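Local structure of dimeric protein of unknown function and ferredoxin-like fold (Bacteroides fragilis, 3FMB) at residues D31-P34 / V35-L39. The protein is of unknown function but forms a dimer of ferredoxin-like chains that belong to the stress-responsive A/B barrel (Dabb) family. Residues are numbered along the deposited sequence; the frame is centred on the assembly and turned at random.
Sequences DDVP and VEEKL
Pro34 and Lys38 are joined by the first i to i+4 hydrogen bond of helix 35-50: Lys38 N lies 3.0 Å from Pro34 O, with an N-H...O angle of 169°. The same oxygen takes a second, weak bond from Glu37 N, 2.9 Å from Pro34 O but bent to 121°. Glu36 N is also close to that carbonyl, yet its angle rules out a bond, so Pro34 O is gripped by one straight donor and one marginal one. Pro34 occupies the N-cap position; having no hydroxyl or carboxylate, its side chain offers no acceptor to cap the N-H groups of the first turn, and of these Glu37 N has just the weak bond to the Pro34 carbonyl. Within that turn Leu39 N bonds to Val35 O at 2.9 Å, continuing the helical ladder. The turn begins the first helix of the ferredoxin-like fold, directly after the loop leading from strand 21-29, in the beta-alpha part of its first beta-alpha-beta unit. Lys38 runs back along this loop: beyond CG its chain is extended, which takes CE to 3.4 Å from Val33 O. Its ammonium shows no hydrogen bond to the loop, NZ being 3.6 Å from Asp31 O, and the Asp31 carboxylate does not touch it, although the opposite charges may attract weakly. The aliphatic part of Lys38 slants across the buried Val33 side chain, CG meeting Val33 CG1 at 3.7 Å. That methyl group also reaches Glu37 CB at 4.0 Å. Glu36, bent at chi2 (90°), folds its carboxylate back beside the Pro34 ring, with OE1 3.8 Å from Pro34 CB, while Asp32 turns to a salt bridge with Arg30.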
loop_
_atom_site.group_PDB
_atom_site.type_symbol
_atom_site.label_atom_id
_atom_site.label_comp_id
_atom_site.label_asym_id
_atom_site.label_seq_id
_atom_site.Cartn_x
_atom_site.Cartn_y
_atom_site.Cartn_z
ATOM N N ASP A 31 12.768 -5.048 13.778
ATOM C CA ASP A 31 13.678 -3.963 14.079
ATOM C C ASP A 31 15.123 -4.426 14.318
ATOM O O ASP A 31 16.070 -3.768 13.911
ATOM C CB ASP A 31 13.194 -3.214 15.322
ATOM C CG ASP A 31 12.043 -2.282 15.050
ATOM O OD1 ASP A 31 11.845 -1.850 13.888
ATOM O OD2 ASP A 31 11.330 -1.960 16.038
ATOM N N ASP A 32 15.282 -5.566 14.967
ATOM C CA ASP A 32 16.602 -6.037 15.338
ATOM C C ASP A 32 17.376 -6.780 14.242
ATOM O O ASP A 32 18.489 -7.213 14.481
ATOM C CB ASP A 32 16.495 -6.907 16.605
ATOM C CG ASP A 32 15.724 -8.228 16.389
ATOM O OD1 ASP A 32 15.267 -8.562 15.277
ATOM O OD2 ASP A 32 15.565 -8.962 17.382
ATOM N N VAL A 33 16.791 -6.972 13.066
ATOM C CA VAL A 33 17.516 -7.582 11.956
ATOM C C VAL A 33 18.637 -6.608 11.541
ATOM O O VAL A 33 18.369 -5.436 11.350
ATOM C CB VAL A 33 16.584 -7.926 10.798
ATOM C CG1 VAL A 33 17.346 -8.487 9.602
ATOM C CG2 VAL A 33 15.543 -8.947 11.277
ATOM N N PRO A 34 19.885 -7.078 11.427
ATOM C CA PRO A 34 20.943 -6.156 10.935
ATOM C C PRO A 34 20.564 -5.537 9.590
ATOM O O PRO A 34 20.051 -6.237 8.739
ATOM C CB PRO A 34 22.157 -7.077 10.782
ATOM C CG PRO A 34 21.886 -8.217 11.724
ATOM C CD PRO A 34 20.421 -8.416 11.759
ATOM N N VAL A 35 20.849 -4.251 9.363
ATOM C CA VAL A 35 20.434 -3.621 8.087
ATOM C C VAL A 35 21.013 -4.313 6.859
ATOM O O VAL A 35 20.366 -4.340 5.838
ATOM C CB VAL A 35 20.738 -2.088 8.002
ATOM C CG1 VAL A 35 19.814 -1.306 8.895
ATOM C CG2 VAL A 35 22.257 -1.814 8.286
ATOM N N GLU A 36 22.192 -4.919 6.967
ATOM C CA GLU A 36 22.775 -5.659 5.849
ATOM C C GLU A 36 21.879 -6.819 5.466
ATOM O O GLU A 36 21.661 -7.048 4.273
ATOM C CB GLU A 36 24.201 -6.180 6.133
ATOM C CG GLU A 36 25.077 -5.197 6.840
ATOM C CD GLU A 36 24.955 -5.354 8.362
ATOM O OE1 GLU A 36 25.453 -6.380 8.933
ATOM O OE2 GLU A 36 24.343 -4.464 8.978
ATOM N N GLU A 37 21.335 -7.555 6.434
ATOM C CA GLU A 37 20.418 -8.658 6.077
ATOM C C GLU A 37 19.043 -8.155 5.665
ATOM O O GLU A 37 18.395 -8.763 4.808
ATOM C CB GLU A 37 20.302 -9.715 7.183
ATOM C CG GLU A 37 19.452 -10.961 6.784
ATOM C CD GLU A 37 20.033 -11.779 5.631
ATOM O OE1 GLU A 37 21.285 -11.751 5.413
ATOM O OE2 GLU A 37 19.231 -12.493 4.975
ATOM N N LYS A 38 18.571 -7.061 6.256
ATOM C CA LYS A 38 17.348 -6.444 5.757
ATOM C C LYS A 38 17.445 -6.143 4.272
ATOM O O LYS A 38 16.540 -6.509 3.504
ATOM C CB LYS A 38 17.016 -5.150 6.487
ATOM C CG LYS A 38 16.511 -5.346 7.894
ATOM C CD LYS A 38 15.981 -4.017 8.442
ATOM C CE LYS A 38 15.531 -4.161 9.866
ATOM N NZ LYS A 38 15.326 -2.858 10.512
ATOM N N LEU A 39 18.571 -5.558 3.878
ATOM C CA LEU A 39 18.800 -5.208 2.478
ATOM C C LEU A 39 18.837 -6.424 1.543
ATOM O O LEU A 39 18.271 -6.378 0.461
ATOM C CB LEU A 39 20.061 -4.358 2.339
ATOM C CG LEU A 39 20.379 -3.852 0.929
ATOM C CD1 LEU A 39 19.209 -3.004 0.400
ATOM C CD2 LEU A 39 21.678 -3.073 0.932
#